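Local coordinates for protein probable TonB-dependent siderophore receptor PiuA (Acinetobacter baumannii, PDB 5FP1) that probably takes up iron by binding iron-chelating siderophores at the outer membrane, and may bind ferric enterobactin with micromolar affinity, at residues N30-A35 and R348-A353; I286-M291 and D332-T337; K142-G147 and A204-F209; E20-V25 and N575-D580; R163-G168 and A181-Q186. All coordinates share one frame; numbering follows the deposited sequence.

In the fold
The five contacts sample two tasks of a TonB-dependent receptor: building the barrel wall and seating N-terminal chain and plug against it. Interactions 2 and 5 lie within antiparallel hairpins of the wall, with regular backbone bonding; interaction 2 is a surface contact and interaction 5 is partly buried. Interaction 1 lays an N-terminal loop on strand 346-368, which neighbours the 332-337 segment of interaction 2, so the two contacts touch. Interaction 3 sets the chain leaving the plug on strand 197-209, itself paired with strand 177-188 of interaction 5. Interaction 4 is buried at a barrel turn. The loop contacts rely on single hydroxyl or amide bonds, with water nearby, instead of repeated backbone pairing.

Interaction 1: N30-A35 and R348-A353; sequences NSKFVA and RFNVGA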
# COMPACT_ATOMS: atom_id res chain seq x y z
N ASN A 30 6.46 15.77 -2.86
CA ASN A 30 6.24 15.45 -4.25
C ASN A 30 6.12 16.75 -5.09
O ASN A 30 5.22 17.56 -4.87
CB ASN A 30 4.97 14.59 -4.33
CG ASN A 30 4.60 14.14 -5.74
OD1 ASN A 30 5.13 14.60 -6.73
ND2 ASN A 30 3.63 13.23 -5.82
N SER A 31 7.03 16.95 -6.04
CA SER A 31 7.05 18.19 -6.81
C SER A 31 5.86 18.32 -7.79
O SER A 31 5.66 19.38 -8.41
CB SER A 31 8.39 18.36 -7.53
OG SER A 31 8.47 17.51 -8.66
N LYS A 32 5.06 17.28 -7.92
CA LYS A 32 3.80 17.40 -8.67
C LYS A 32 2.68 18.12 -7.91
O LYS A 32 1.68 18.52 -8.53
CB LYS A 32 3.32 16.02 -9.14
CG LYS A 32 4.22 15.49 -10.23
CD LYS A 32 3.67 14.28 -10.91
CE LYS A 32 4.64 13.77 -11.96
NZ LYS A 32 4.15 12.44 -12.37
N PHE A 33 2.83 18.26 -6.60
CA PHE A 33 1.96 19.11 -5.79
C PHE A 33 2.65 20.46 -5.73
O PHE A 33 3.54 20.68 -4.93
CB PHE A 33 1.77 18.56 -4.38
CG PHE A 33 0.78 17.43 -4.27
CD1 PHE A 33 -0.56 17.63 -4.59
CD2 PHE A 33 1.17 16.18 -3.83
CE1 PHE A 33 -1.48 16.60 -4.50
CE2 PHE A 33 0.25 15.14 -3.71
CZ PHE A 33 -1.08 15.34 -4.06
N VAL A 34 2.24 21.34 -6.61
CA VAL A 34 2.90 22.62 -6.78
C VAL A 34 2.51 23.67 -5.74
O VAL A 34 3.16 24.72 -5.65
CB VAL A 34 2.62 23.15 -8.19
CG1 VAL A 34 3.15 22.15 -9.22
CG2 VAL A 34 1.12 23.39 -8.41
N ALA A 35 1.47 23.38 -4.97
CA ALA A 35 1.00 24.29 -3.92
C ALA A 35 1.11 23.63 -2.56
O ALA A 35 1.10 22.41 -2.49
CB ALA A 35 -0.45 24.69 -4.20
N ARG A 348 2.35 28.44 -10.80
CA ARG A 348 3.18 27.46 -10.13
C ARG A 348 3.00 26.15 -10.87
O ARG A 348 1.88 25.61 -10.92
CB ARG A 348 2.80 27.35 -8.67
CG ARG A 348 3.23 28.58 -7.88
CD ARG A 348 2.67 28.58 -6.50
NE ARG A 348 1.20 28.63 -6.48
CZ ARG A 348 0.51 28.64 -5.35
NH1 ARG A 348 1.17 28.63 -4.19
NH2 ARG A 348 -0.81 28.64 -5.36
N PHE A 349 4.06 25.67 -11.52
CA PHE A 349 3.88 24.63 -12.52
C PHE A 349 4.86 23.46 -12.42
O PHE A 349 5.92 23.54 -11.81
CB PHE A 349 3.98 25.23 -13.92
CG PHE A 349 5.35 25.75 -14.25
CD1 PHE A 349 6.32 24.91 -14.77
CD2 PHE A 349 5.66 27.10 -14.08
CE1 PHE A 349 7.58 25.39 -15.09
CE2 PHE A 349 6.91 27.57 -14.40
CZ PHE A 349 7.88 26.72 -14.89
N ASN A 350 4.46 22.38 -13.08
CA ASN A 350 5.29 21.21 -13.27
C ASN A 350 4.80 20.66 -14.57
O ASN A 350 3.61 20.29 -14.71
CB ASN A 350 5.13 20.23 -12.10
CG ASN A 350 6.02 19.00 -12.24
OD1 ASN A 350 6.33 18.60 -13.36
ND2 ASN A 350 6.43 18.43 -11.14
N VAL A 351 5.67 20.69 -15.57
CA VAL A 351 5.38 20.12 -16.87
C VAL A 351 6.47 19.11 -17.21
O VAL A 351 7.64 19.30 -16.85
CB VAL A 351 5.27 21.21 -17.95
CG1 VAL A 351 4.25 22.26 -17.52
CG2 VAL A 351 6.62 21.86 -18.23
N GLY A 352 6.11 18.02 -17.88
CA GLY A 352 7.04 16.91 -18.02
C GLY A 352 6.64 15.76 -18.87
O GLY A 352 5.59 15.75 -19.52
N ALA A 353 7.53 14.77 -18.89
CA ALA A 353 7.37 13.61 -19.72
C ALA A 353 7.94 12.42 -18.96
O ALA A 353 8.81 12.58 -18.12
CB ALA A 353 8.11 13.81 -21.01
O HOH W 1 8.04 15.95 -10.76
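Against the wall of the barrel, an N-terminal loop sets Ser31, Val34 and Ala35 on Arg348 and Asn350 of strand 346-368. The loop is shaped by a type I turn from Asn30 to Phe33, combined with an Asx turn in which Asn30 OD1 accepts from Lys32 N. With CG anti to the backbone N (chi1 -178°), Asn350 extends its amide to the turn, and ND2 donates to Ser31 O at 3.0 Å. The bond is straight at the hydrogen (175°) and lies in the Asn350 amide plane, yet ND2 stands well above the plane of the Ser31 carbonyl. A water accepts from Asn350 ND2 at 3.0 Å and also meets Ser31 OG at 2.7 Å. Val34 points its CB toward the strand: CG2 lies 3.4 Å from Arg348 O, and CG1 reaches Asn350 CB at 4.0 Å. Farther along, Ala35 CB sits over one face of the Arg348 guanidinium, offset to the rim, while Arg348 NH2 bonds to Asn426. Because Tyr422 OH holds Asn350 OD1 as Ser31 O and the water hold ND2, the amide is fixed at both ends and its rotation is well determined.

Interaction 2: I286-M291 and D332-T337; sequences ITNTAM and DQLALT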
# COMPACT_ATOMS: atom_id res chain seq x y z
N ILE A 286 15.02 22.34 -14.09
CA ILE A 286 14.82 21.14 -14.91
C ILE A 286 15.42 19.96 -14.17
O ILE A 286 16.56 20.04 -13.65
CB ILE A 286 15.41 21.28 -16.32
CG1 ILE A 286 15.13 20.05 -17.17
CG2 ILE A 286 16.93 21.54 -16.28
CD1 ILE A 286 13.70 19.90 -17.64
N THR A 287 14.65 18.88 -14.07
CA THR A 287 15.06 17.68 -13.30
C THR A 287 14.89 16.45 -14.17
O THR A 287 13.88 16.33 -14.85
CB THR A 287 14.23 17.54 -12.02
OG1 THR A 287 14.35 18.71 -11.21
CG2 THR A 287 14.69 16.34 -11.19
N ASN A 288 15.89 15.57 -14.18
CA ASN A 288 15.77 14.25 -14.78
C ASN A 288 16.02 13.21 -13.71
O ASN A 288 17.02 13.26 -13.00
CB ASN A 288 16.73 14.01 -15.95
CG ASN A 288 16.45 12.70 -16.67
OD1 ASN A 288 17.10 11.66 -16.42
ND2 ASN A 288 15.44 12.69 -17.49
N THR A 289 15.10 12.26 -13.61
CA THR A 289 15.26 11.17 -12.66
C THR A 289 15.21 9.86 -13.45
O THR A 289 14.28 9.59 -14.20
CB THR A 289 14.17 11.21 -11.58
OG1 THR A 289 14.07 12.52 -11.01
CG2 THR A 289 14.46 10.18 -10.46
N ALA A 290 16.26 9.06 -13.30
CA ALA A 290 16.32 7.74 -13.91
C ALA A 290 16.31 6.72 -12.76
O ALA A 290 17.08 6.88 -11.81
CB ALA A 290 17.58 7.61 -14.77
N MET A 291 15.43 5.71 -12.83
CA MET A 291 15.30 4.69 -11.76
C MET A 291 15.30 3.30 -12.37
O MET A 291 14.63 3.04 -13.35
CB MET A 291 14.04 4.87 -10.89
CG MET A 291 13.60 3.58 -10.10
SD MET A 291 12.41 4.11 -8.85
CE MET A 291 11.61 2.56 -8.53
N ASP A 332 12.24 6.77 -16.58
CA ASP A 332 12.87 8.09 -16.64
C ASP A 332 11.77 9.15 -16.62
O ASP A 332 10.83 9.07 -17.42
CB ASP A 332 13.72 8.24 -17.88
CG ASP A 332 14.61 9.47 -17.82
OD1 ASP A 332 14.07 10.60 -17.90
OD2 ASP A 332 15.82 9.29 -17.61
N GLN A 333 11.89 10.11 -15.72
CA GLN A 333 10.98 11.27 -15.65
C GLN A 333 11.79 12.55 -15.87
O GLN A 333 12.78 12.79 -15.17
CB GLN A 333 10.34 11.41 -14.28
CG GLN A 333 9.46 10.27 -13.87
CD GLN A 333 8.88 10.47 -12.48
OE1 GLN A 333 9.48 11.13 -11.64
NE2 GLN A 333 7.72 9.86 -12.23
N LEU A 334 11.31 13.40 -16.77
CA LEU A 334 11.93 14.70 -17.04
C LEU A 334 10.87 15.75 -16.72
O LEU A 334 9.76 15.67 -17.25
CB LEU A 334 12.32 14.77 -18.52
CG LEU A 334 12.98 16.04 -19.06
CD1 LEU A 334 14.33 16.21 -18.39
CD2 LEU A 334 13.14 15.90 -20.56
N ALA A 335 11.17 16.66 -15.79
CA ALA A 335 10.18 17.61 -15.30
C ALA A 335 10.80 19.00 -15.24
O ALA A 335 11.88 19.18 -14.69
CB ALA A 335 9.71 17.25 -13.90
N LEU A 336 10.07 19.96 -15.79
CA LEU A 336 10.40 21.37 -15.63
C LEU A 336 9.43 21.97 -14.62
O LEU A 336 8.20 21.94 -14.83
CB LEU A 336 10.24 22.06 -16.98
CG LEU A 336 10.58 23.55 -17.02
CD1 LEU A 336 12.08 23.72 -16.93
CD2 LEU A 336 10.07 24.15 -18.31
N THR A 337 9.97 22.50 -13.53
CA THR A 337 9.15 23.03 -12.47
C THR A 337 9.53 24.47 -12.15
O THR A 337 10.65 24.93 -12.43
CB THR A 337 9.34 22.24 -11.16
OG1 THR A 337 10.74 22.17 -10.84
CG2 THR A 337 8.77 20.83 -11.29
O HOH W 2 12.07 19.97 -11.95
O HOH W 3 12.54 14.18 -12.74
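Chi1 of -172° in Asn288 and -168° in Asp332 sets each CG opposite its backbone N, and the two side chains cross at about a right angle. Asn288 ND2 points to the syn side of Asp332 OD1, but the spacing of 2.5 Å is too short for an ordinary bond, and Asn288 OD1 lies only 2.9 Å from Asp332 OD2; the detail of this pair is therefore doubtful. On the same face, Ile286 folds its CD1 to within 3.8 Å of Leu334 CD1 and 4.1 Å of Leu336 CB. The strands belong to a hairpin of the transmembrane barrel, 284-304 with 315-341, and run antiparallel. Thr287 with Ala335 and Thr289 with Gln333 are the hydrogen-bonded pairs, each joined by two N-H...O bonds; Thr289 N to Gln333 O measures 2.8 Å. Between them, Asn288 with Leu334 is a non-hydrogen-bonded pair, in which Asn288 CA makes a CA-H...O contact with Gln333 O. Thr287, Thr289, Gln333 and Ala335 occupy the other face, where Ile101 of the plug touches Thr289 and Gln333, and Gln333 NE2 donates to Glu354 and to Gly100 O. One water there links Thr287 OG1, Thr337 OG1 and Ala335 O, donating to the carbonyl at 2.9 Å; a second bridges Thr289 OG1 and Gln333 O.

Interaction 3: K142-G147 and A204-F209; sequences KVAKKG and APSITF
Ala144 and Ser206 supply the direct hydrogen bond of this contact, in which Ala144 N donates to Ser206 OG at 3.2 Å with an angle of 150° at the hydrogen. The hydroxyl stands between the backbone N and the carbonyl carbon of its own residue (chi1 56°), which raises it from the strand to the passing loop. Water adds to the polar part: one molecule lies 2.6 Å from Ser206 OG, and it and another lie near Ala204 O and, only weakly bound, Lys142 O, although how their protons are shared is unsettled. The remaining contacts are van der Waals. Val143 CG2 lies alongside the serine, 3.5 Å from Ser206 OG. Ala144 CB points toward the strand between Ser206 and Thr208, and reaches Thr208 CG2 at 3.9 Å; the same methyl group, Thr208 CG2, also packs 3.5 Å from Ala144 O. Thr208 thus offers carbon to the loop, while its OG1 bonds with Thr218 and Ala217 O. The loop is the passage from plug strand 135-141 to the first barrel strand, 149-157. Arg179 of strand 177-188 and Asn169 of strand 161-171 grip the carbonyls of Val143 and Lys145, and strand 197-209, which carries the 204-209 segment, lies between strands 177-188 and 215-226.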
# COMPACT_ATOMS: atom_id res chain seq x y z
N LYS A 142 14.49 8.72 2.73
CA LYS A 142 15.59 9.44 3.34
C LYS A 142 16.74 9.49 2.35
O LYS A 142 17.19 8.46 1.89
CB LYS A 142 16.06 8.70 4.57
CG LYS A 142 15.05 8.72 5.71
CD LYS A 142 15.42 7.70 6.78
CE LYS A 142 14.55 7.91 8.00
NZ LYS A 142 14.46 6.68 8.83
N VAL A 143 17.25 10.67 2.08
CA VAL A 143 18.44 10.76 1.25
C VAL A 143 19.53 11.71 1.83
O VAL A 143 19.25 12.55 2.69
CB VAL A 143 18.05 11.12 -0.20
CG1 VAL A 143 17.36 12.48 -0.26
CG2 VAL A 143 19.26 11.09 -1.12
N ALA A 144 20.75 11.55 1.34
CA ALA A 144 21.88 12.36 1.78
C ALA A 144 21.52 13.82 1.71
O ALA A 144 20.93 14.28 0.73
CB ALA A 144 23.11 12.09 0.91
N LYS A 145 21.90 14.55 2.75
CA LYS A 145 21.62 15.96 2.82
C LYS A 145 22.65 16.71 3.67
O LYS A 145 23.61 16.12 4.23
CB LYS A 145 20.20 16.15 3.38
CG LYS A 145 20.02 15.57 4.77
CD LYS A 145 18.57 15.61 5.20
CE LYS A 145 18.44 15.26 6.66
NZ LYS A 145 17.02 15.28 7.09
N LYS A 146 22.50 18.02 3.77
CA LYS A 146 23.50 18.81 4.49
C LYS A 146 23.46 18.57 6.01
O LYS A 146 22.40 18.34 6.58
CB LYS A 146 23.34 20.31 4.20
CG LYS A 146 22.05 20.92 4.68
CD LYS A 146 22.02 22.42 4.44
CE LYS A 146 20.75 23.04 5.02
NZ LYS A 146 20.47 24.39 4.46
N GLY A 147 24.62 18.63 6.65
CA GLY A 147 24.69 18.47 8.10
C GLY A 147 25.08 17.06 8.45
O GLY A 147 24.56 16.11 7.88
N ALA A 204 20.58 1.19 2.47
CA ALA A 204 20.17 2.28 1.61
C ALA A 204 21.21 3.40 1.64
O ALA A 204 21.05 4.33 2.41
CB ALA A 204 18.84 2.87 2.07
N PRO A 205 22.26 3.27 0.84
CA PRO A 205 23.27 4.31 0.69
C PRO A 205 22.96 5.31 -0.41
O PRO A 205 22.47 4.93 -1.49
CB PRO A 205 24.50 3.50 0.32
CG PRO A 205 23.96 2.35 -0.46
CD PRO A 205 22.56 2.10 0.00
N SER A 206 23.28 6.57 -0.16
CA SER A 206 23.19 7.55 -1.22
C SER A 206 24.29 8.63 -1.11
O SER A 206 24.87 8.83 -0.05
CB SER A 206 21.82 8.22 -1.19
OG SER A 206 21.59 8.78 0.06
N ILE A 207 24.49 9.35 -2.20
CA ILE A 207 25.40 10.48 -2.18
C ILE A 207 24.87 11.59 -3.05
O ILE A 207 24.28 11.33 -4.09
CB ILE A 207 26.83 10.04 -2.60
CG1 ILE A 207 27.82 11.22 -2.52
CG2 ILE A 207 26.85 9.42 -3.97
CD1 ILE A 207 29.25 10.76 -2.70
N THR A 208 25.01 12.81 -2.57
CA THR A 208 24.51 13.98 -3.28
C THR A 208 25.65 15.02 -3.47
O THR A 208 26.56 15.10 -2.65
CB THR A 208 23.27 14.58 -2.57
OG1 THR A 208 22.58 15.48 -3.45
CG2 THR A 208 23.62 15.31 -1.32
N PHE A 209 25.58 15.72 -4.60
CA PHE A 209 26.61 16.66 -5.05
C PHE A 209 25.95 18.00 -5.37
O PHE A 209 24.81 18.02 -5.88
CB PHE A 209 27.28 16.15 -6.31
CG PHE A 209 27.85 14.76 -6.19
CD1 PHE A 209 27.07 13.64 -6.46
CD2 PHE A 209 29.19 14.57 -5.87
CE1 PHE A 209 27.59 12.37 -6.38
CE2 PHE A 209 29.73 13.30 -5.80
CZ PHE A 209 28.93 12.19 -6.06
O HOH W 4 20.26 7.07 1.51
O HOH W 5 18.92 6.05 3.60

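Interaction 4: E20-V25 and N575-D580; sequences EESLKV and NGEITD
Lys24 and Leu23 press closely on Asn575 and Gly576, whereas Ser22 meets Glu577 in the company of water. In the tight part, Lys24 CB comes within 3.8 Å of Gly576 CA, an approach open to it because glycine carries no side chain, and within 3.7 Å of Asn575 O. Asn575 CB sits 3.5 Å from Leu23 O; Leu23 points its CB at the barrel turn, 4.2 Å from Gly576 N, and its side chain also touches helix 49-55 of the plug. The polar ends here have partners beyond the contact: Lys24 NZ forms a salt bridge with Asp26 and a hydrogen bond to Asn534 O, and Asn575 OD1 bonds to Ser585. On the watered side, Glu577 bends at chi2 (80°), bringing its carboxylate back over the loop. Ser22 OG donates to Glu577 OE2 in a short bond of 2.5 Å that uses the syn lone pair. A water donates to both Glu577 OE1, at 2.8 Å, and Ser22 OG, at 3.2 Å. The serine hydroxyl also accepts from Lys24 N at 3.0 Å, so it is tied to three partners. That last bond defines an ST turn, here set against the short connection between barrel strands 558-575 and 582-597, probably at the periplasmic end.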
# COMPACT_ATOMS: atom_id res chain seq x y z
N GLU A 20 10.57 19.20 11.83
CA GLU A 20 10.81 17.75 11.77
C GLU A 20 10.08 16.98 12.88
O GLU A 20 9.85 15.78 12.77
CB GLU A 20 12.29 17.44 11.89
CG GLU A 20 13.00 17.23 10.57
CD GLU A 20 14.35 16.57 10.76
OE1 GLU A 20 14.40 15.46 11.34
OE2 GLU A 20 15.37 17.15 10.34
N GLU A 21 9.75 17.67 13.96
CA GLU A 21 9.10 17.04 15.08
C GLU A 21 7.59 17.22 15.04
O GLU A 21 6.90 16.68 15.88
CB GLU A 21 9.69 17.54 16.40
CG GLU A 21 11.09 17.01 16.64
CD GLU A 21 11.86 17.78 17.70
OE1 GLU A 21 11.58 18.99 17.88
OE2 GLU A 21 12.75 17.18 18.34
N SER A 22 7.06 17.95 14.06
CA SER A 22 5.64 18.15 14.01
C SER A 22 4.87 16.98 13.34
O SER A 22 5.31 16.43 12.35
CB SER A 22 5.30 19.44 13.27
OG SER A 22 3.89 19.67 13.36
N LEU A 23 3.71 16.67 13.89
CA LEU A 23 2.76 15.76 13.27
C LEU A 23 2.02 16.41 12.09
O LEU A 23 1.36 15.73 11.30
CB LEU A 23 1.78 15.25 14.31
CG LEU A 23 2.35 14.35 15.42
CD1 LEU A 23 1.26 14.01 16.41
CD2 LEU A 23 2.95 13.07 14.86
N LYS A 24 2.14 17.73 11.96
CA LYS A 24 1.51 18.48 10.88
C LYS A 24 2.54 18.69 9.80
O LYS A 24 3.65 19.18 10.07
CB LYS A 24 1.01 19.82 11.45
CG LYS A 24 0.60 20.92 10.47
CD LYS A 24 0.21 22.15 11.29
CE LYS A 24 -0.25 23.32 10.46
NZ LYS A 24 0.93 24.12 10.03
N VAL A 25 2.21 18.29 8.58
CA VAL A 25 3.12 18.51 7.47
C VAL A 25 2.51 19.53 6.51
O VAL A 25 1.39 19.33 6.05
CB VAL A 25 3.38 17.17 6.74
CG1 VAL A 25 4.30 17.36 5.54
CG2 VAL A 25 3.97 16.16 7.72
N ASN A 575 -4.17 17.49 12.61
CA ASN A 575 -2.78 17.23 12.97
C ASN A 575 -2.07 18.46 13.54
O ASN A 575 -2.26 19.58 13.06
CB ASN A 575 -1.99 16.77 11.74
CG ASN A 575 -2.44 15.41 11.22
OD1 ASN A 575 -1.91 14.37 11.64
ND2 ASN A 575 -3.44 15.41 10.35
N GLY A 576 -1.22 18.23 14.55
CA GLY A 576 -0.24 19.24 14.98
C GLY A 576 -0.11 19.32 16.49
O GLY A 576 -0.36 18.35 17.22
N GLU A 577 0.28 20.50 16.97
CA GLU A 577 0.49 20.75 18.39
C GLU A 577 -0.66 21.57 18.97
O GLU A 577 -0.89 22.71 18.57
CB GLU A 577 1.80 21.50 18.61
CG GLU A 577 3.00 20.80 18.01
CD GLU A 577 3.13 21.03 16.52
OE1 GLU A 577 3.02 22.21 16.09
OE2 GLU A 577 3.35 20.05 15.78
N ILE A 578 -1.40 20.96 19.89
CA ILE A 578 -2.48 21.63 20.59
C ILE A 578 -1.90 22.61 21.63
O ILE A 578 -2.41 23.71 21.78
CB ILE A 578 -3.40 20.63 21.29
CG1 ILE A 578 -3.94 19.60 20.28
CG2 ILE A 578 -4.56 21.34 21.95
CD1 ILE A 578 -4.52 18.38 20.95
N THR A 579 -0.86 22.20 22.34
CA THR A 579 -0.06 23.09 23.18
C THR A 579 1.38 22.72 22.97
O THR A 579 1.69 21.83 22.15
CB THR A 579 -0.37 22.94 24.69
OG1 THR A 579 0.04 21.65 25.16
CG2 THR A 579 -1.84 23.12 24.96
N ASP A 580 2.29 23.33 23.71
CA ASP A 580 3.69 23.03 23.50
C ASP A 580 4.06 21.73 24.22
O ASP A 580 5.19 21.28 24.12
CB ASP A 580 4.61 24.19 23.92
CG ASP A 580 4.58 24.46 25.41
OD1 ASP A 580 3.77 23.86 26.15
OD2 ASP A 580 5.40 25.30 25.85
O HOH W 6 3.69 22.90 13.51

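Interaction 5: R163-G168 and A181-Q186; sequences RITLDG and AVLGHQ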
# COMPACT_ATOMS: atom_id res chain seq x y z
N ARG A 163 15.46 -5.72 16.48
CA ARG A 163 15.64 -4.81 15.36
C ARG A 163 16.77 -3.84 15.64
O ARG A 163 16.83 -3.24 16.71
CB ARG A 163 14.34 -4.02 15.15
CG ARG A 163 14.35 -3.12 13.92
CD ARG A 163 13.05 -2.35 13.83
NE ARG A 163 12.99 -1.43 12.70
CZ ARG A 163 12.62 -1.75 11.46
NH1 ARG A 163 12.34 -3.01 11.14
NH2 ARG A 163 12.57 -0.82 10.52
N ILE A 164 17.66 -3.70 14.68
CA ILE A 164 18.72 -2.69 14.78
C ILE A 164 18.69 -1.87 13.52
O ILE A 164 18.63 -2.42 12.42
CB ILE A 164 20.11 -3.37 14.91
CG1 ILE A 164 20.20 -4.15 16.22
CG2 ILE A 164 21.23 -2.34 14.85
CD1 ILE A 164 21.33 -5.16 16.26
N THR A 165 18.69 -0.56 13.67
CA THR A 165 18.89 0.32 12.54
C THR A 165 20.02 1.29 12.85
O THR A 165 20.25 1.64 14.00
CB THR A 165 17.64 1.17 12.25
OG1 THR A 165 17.29 1.86 13.42
CG2 THR A 165 16.47 0.30 11.84
N LEU A 166 20.72 1.71 11.80
CA LEU A 166 21.78 2.72 11.88
C LEU A 166 21.63 3.63 10.69
O LEU A 166 21.39 3.16 9.59
CB LEU A 166 23.15 2.06 11.85
CG LEU A 166 23.79 2.01 13.23
CD1 LEU A 166 23.78 0.59 13.74
CD2 LEU A 166 25.20 2.58 13.19
N ASP A 167 21.74 4.93 10.91
CA ASP A 167 21.54 5.94 9.86
C ASP A 167 22.64 7.02 10.04
O ASP A 167 22.60 7.79 10.99
CB ASP A 167 20.16 6.56 10.00
CG ASP A 167 19.81 7.56 8.90
OD1 ASP A 167 20.62 7.74 7.96
OD2 ASP A 167 18.72 8.19 8.97
N GLY A 168 23.61 7.06 9.14
CA GLY A 168 24.71 8.03 9.24
C GLY A 168 24.79 8.90 8.00
O GLY A 168 24.65 8.42 6.88
N ALA A 181 21.69 4.09 5.47
CA ALA A 181 20.87 3.46 6.51
C ALA A 181 21.00 1.95 6.38
O ALA A 181 21.12 1.43 5.27
CB ALA A 181 19.42 3.90 6.40
N VAL A 182 21.05 1.25 7.50
CA VAL A 182 21.21 -0.19 7.49
C VAL A 182 20.18 -0.77 8.45
O VAL A 182 19.82 -0.12 9.43
CB VAL A 182 22.63 -0.63 7.92
CG1 VAL A 182 22.83 -2.10 7.62
CG2 VAL A 182 23.69 0.16 7.18
N LEU A 183 19.72 -1.97 8.15
CA LEU A 183 18.63 -2.60 8.89
C LEU A 183 18.94 -4.07 9.06
O LEU A 183 19.32 -4.75 8.11
CB LEU A 183 17.29 -2.46 8.13
CG LEU A 183 16.13 -3.32 8.67
CD1 LEU A 183 15.59 -2.76 9.97
CD2 LEU A 183 15.01 -3.47 7.63
N GLY A 184 18.70 -4.54 10.28
CA GLY A 184 18.58 -5.95 10.60
C GLY A 184 17.35 -6.16 11.45
O GLY A 184 17.16 -5.49 12.45
N HIS A 185 16.48 -7.09 11.05
CA HIS A 185 15.20 -7.23 11.74
C HIS A 185 14.70 -8.65 11.76
O HIS A 185 14.79 -9.36 10.77
CB HIS A 185 14.14 -6.37 11.06
CG HIS A 185 12.78 -6.54 11.65
ND1 HIS A 185 12.25 -5.64 12.54
CD2 HIS A 185 11.85 -7.51 11.50
CE1 HIS A 185 11.06 -6.07 12.94
NE2 HIS A 185 10.79 -7.19 12.31
N GLN A 186 14.13 -9.05 12.89
CA GLN A 186 13.37 -10.32 12.98
C GLN A 186 12.26 -10.17 13.98
O GLN A 186 12.40 -9.44 14.98
CB GLN A 186 14.25 -11.51 13.37
CG GLN A 186 14.84 -11.42 14.76
CD GLN A 186 15.50 -12.72 15.22
OE1 GLN A 186 15.22 -13.22 16.31
NE2 GLN A 186 16.36 -13.27 14.39
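Arg163 lies across His185 and Leu183 of the next strand, and each step of its chain has a neighbour. CB passes His185 ND1 at 3.7 Å; CG, anti to the backbone N (chi1 -175°), comes to 3.6 Å from that same His185 ND1, at the edge of the ring and in its plane. CD runs on beside ND1 as well. NE then leaves the histidine for Leu183 CD1, 4.0 Å away, and CZ comes to 3.5 Å from Leu183 CD1, a methyl group that sits over the centre of one guanidinium face. At the tip, Arg163 NH2 lies 3.6 Å from Leu183 CD1, and Arg163 NH1 lies 3.0 Å from His185 ND1, which is near the guanidinium plane, though that plane and the ring are 72° apart. NH1 also forms a salt bridge with Glu110, and His185 NE2 bonds to Asn187. Leu183 CD1 is shared with Thr165 CG2, 3.7 Å off. Beneath runs the regular pairing of a barrel hairpin: Ile164 with Gly184 and Leu166 with Val182 are hydrogen-bonded pairs, with Ile164 N donating to Gly184 O at 2.9 Å. Ile164, Leu166 and Val182 lie on the opposite face, probably turned to lipid. Leu183 CD1 covers one guanidinium face and the Glu110 salt bridge restrains its rotation, so a buried charge on the wall is probably balanced from the loop bearing that glutamate.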